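Local coordinates for protein hypoxanthine-guanine phosphoribosyltransferase (Thermus thermophilus, PDB 3ACD) that probably converts hypoxanthine or guanine, with 5-phospho-alpha-D-ribose 1-diphosphate, into IMP or GMP and diphosphate in magnesium-dependent purine salvage, at residues 113-118 / 124-129. Residues are numbered along the deposited sequence; the frame is centred on the assembly and turned at random.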
loop_
_atom_site.group_PDB
_atom_site.type_symbol
_atom_site.label_atom_id
_atom_site.label_comp_id
_atom_site.label_asym_id
_atom_site.label_seq_id
_atom_site.Cartn_x
_atom_site.Cartn_y
_atom_site.Cartn_z
ATOM N N TYR A 113 0.956 -20.974 -7.253
ATOM C CA TYR A 113 -0.453 -20.952 -7.628
ATOM C C TYR A 113 -0.767 -19.657 -8.371
ATOM O O TYR A 113 -1.423 -19.668 -9.414
ATOM C CB TYR A 113 -1.342 -21.045 -6.387
ATOM C CG TYR A 113 -2.818 -20.927 -6.694
ATOM C CD1 TYR A 113 -3.503 -21.962 -7.331
ATOM C CD2 TYR A 113 -3.526 -19.769 -6.372
ATOM C CE1 TYR A 113 -4.858 -21.846 -7.641
ATOM C CE2 TYR A 113 -4.882 -19.642 -6.679
ATOM C CZ TYR A 113 -5.541 -20.684 -7.312
ATOM O OH TYR A 113 -6.878 -20.564 -7.616
ATOM N N LEU A 114 -0.297 -18.540 -7.825
ATOM C CA LEU A 114 -0.539 -17.241 -8.438
ATOM C C LEU A 114 0.006 -17.167 -9.861
ATOM O O LEU A 114 -0.679 -16.683 -10.763
ATOM C CB LEU A 114 0.079 -16.127 -7.585
ATOM C CG LEU A 114 -0.106 -14.699 -8.110
ATOM C CD1 LEU A 114 -1.593 -14.398 -8.256
ATOM C CD2 LEU A 114 0.551 -13.704 -7.157
ATOM N N LEU A 115 1.229 -17.648 -10.069
ATOM C CA LEU A 115 1.822 -17.608 -11.398
ATOM C C LEU A 115 1.020 -18.417 -12.413
ATOM O O LEU A 115 0.855 -17.988 -13.551
ATOM C CB LEU A 115 3.274 -18.099 -11.363
ATOM C CG LEU A 115 4.264 -17.170 -10.643
ATOM C CD1 LEU A 115 5.659 -17.759 -10.692
ATOM C CD2 LEU A 115 4.252 -15.798 -11.301
ATOM N N ASP A 116 0.530 -19.584 -12.010
ATOM C CA ASP A 116 -0.259 -20.403 -12.924
ATOM C C ASP A 116 -1.561 -19.680 -13.262
ATOM O O ASP A 116 -2.017 -19.703 -14.406
ATOM C CB ASP A 116 -0.577 -21.767 -12.307
ATOM C CG ASP A 116 0.651 -22.649 -12.166
ATOM O OD1 ASP A 116 1.486 -22.664 -13.095
ATOM O OD2 ASP A 116 0.773 -23.340 -11.133
ATOM N N TYR A 117 -2.155 -19.043 -12.258
ATOM C CA TYR A 117 -3.400 -18.310 -12.452
ATOM C C TYR A 117 -3.213 -17.188 -13.470
ATOM O O TYR A 117 -4.002 -17.044 -14.409
ATOM C CB TYR A 117 -3.876 -17.719 -11.123
ATOM C CG TYR A 117 -5.135 -16.892 -11.240
ATOM C CD1 TYR A 117 -6.364 -17.491 -11.524
ATOM C CD2 TYR A 117 -5.100 -15.507 -11.074
ATOM C CE1 TYR A 117 -7.528 -16.730 -11.639
ATOM C CE2 TYR A 117 -6.258 -14.735 -11.188
ATOM C CZ TYR A 117 -7.468 -15.354 -11.469
ATOM O OH TYR A 117 -8.614 -14.601 -11.581
ATOM N N LEU A 118 -2.164 -16.394 -13.277
ATOM C CA LEU A 118 -1.868 -15.281 -14.168
ATOM C C LEU A 118 -1.512 -15.740 -15.582
ATOM O O LEU A 118 -1.970 -15.156 -16.568
ATOM C CB LEU A 118 -0.712 -14.449 -13.604
ATOM C CG LEU A 118 -0.908 -13.813 -12.223
ATOM C CD1 LEU A 118 0.347 -13.039 -11.842
ATOM C CD2 LEU A 118 -2.118 -12.883 -12.243
ATOM N N ALA A 124 1.803 -10.911 -21.694
ATOM C CA ALA A 124 2.953 -10.856 -22.595
ATOM C C ALA A 124 4.181 -11.443 -21.896
ATOM O O ALA A 124 5.045 -12.056 -22.528
ATOM C CB ALA A 124 3.222 -9.415 -23.014
ATOM N N SER A 125 4.253 -11.247 -20.584
ATOM C CA SER A 125 5.363 -11.765 -19.792
ATOM C C SER A 125 5.050 -11.575 -18.319
ATOM O O SER A 125 4.177 -10.788 -17.957
ATOM C CB SER A 125 6.665 -11.031 -20.127
ATOM O OG SER A 125 6.627 -9.685 -19.680
ATOM N N VAL A 126 5.762 -12.311 -17.475
ATOM C CA VAL A 126 5.574 -12.206 -16.037
ATOM C C VAL A 126 6.904 -12.336 -15.315
ATOM O O VAL A 126 7.656 -13.283 -15.546
ATOM C CB VAL A 126 4.646 -13.315 -15.480
ATOM C CG1 VAL A 126 4.490 -13.145 -13.968
ATOM C CG2 VAL A 126 3.290 -13.269 -16.162
ATOM N N ARG A 127 7.197 -11.365 -14.458
ATOM C CA ARG A 127 8.400 -11.407 -13.645
ATOM C C ARG A 127 7.955 -11.198 -12.208
ATOM O O ARG A 127 6.860 -10.693 -11.961
ATOM C CB ARG A 127 9.411 -10.340 -14.071
ATOM C CG ARG A 127 10.192 -10.756 -15.313
ATOM C CD ARG A 127 11.392 -9.863 -15.584
ATOM N NE ARG A 127 12.141 -10.355 -16.737
ATOM C CZ ARG A 127 13.240 -9.788 -17.222
ATOM N NH1 ARG A 127 13.735 -8.695 -16.655
ATOM N NH2 ARG A 127 13.845 -10.316 -18.279
ATOM N N VAL A 128 8.797 -11.592 -11.263
ATOM C CA VAL A 128 8.449 -11.480 -9.856
ATOM C C VAL A 128 9.399 -10.610 -9.045
ATOM O O VAL A 128 10.619 -10.716 -9.170
ATOM C CB VAL A 128 8.404 -12.887 -9.202
ATOM C CG1 VAL A 128 8.135 -12.775 -7.710
ATOM C CG2 VAL A 128 7.337 -13.735 -9.875
ATOM N N ALA A 129 8.821 -9.745 -8.221
ATOM C CA ALA A 129 9.592 -8.888 -7.329
ATOM C C ALA A 129 9.143 -9.291 -5.928
ATOM O O ALA A 129 7.947 -9.334 -5.649
ATOM C CB ALA A 129 9.277 -7.420 -7.583
#
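Leu115 of helix 109-119 packs on Val126 and Val128 of strand 125-130, a compact example of how a helix settles on a parallel sheet by apolar contact. A single methyl of the leucine does the touching: CD2 lies 3.8 Å from Val126 CG1 and 4.0 Å from Val128 CG2, so it meets one branch of each valine. With CG anti to the carbonyl carbon (chi1 -69°), CD1 continues the extended chain (chi2 -179°) while CD2 branches off toward the strand, bringing the side chain's end nearer than the direction of its CB alone would. The valines, two residues apart, send their CB atoms to the same face. Leu118 also turns its CB this way but stays more distant, touching Val100 of strand 97-102, which Val126 meets too; Leu115 also touches Pro143.

Backbone hydrogen bonds stay within the helix, as from Leu118 N to Leu114 O, or join neighbouring strands. Arg127 pairs with Val98 and Val100, and Val128 with Tyr146, placing the strand between two parallel neighbours. The CB of Arg127 is directed away from the helix, and its NH1 is hydrogen-bonded to Tyr146 OH.

Helix 109-119 follows Asp103 to Gly108, part of the IMP pocket, and leads into strand 125-130, giving the helix-to-strand half of a beta-alpha-beta crossover in the Rossmann-like type I phosphoribosyltransferase fold.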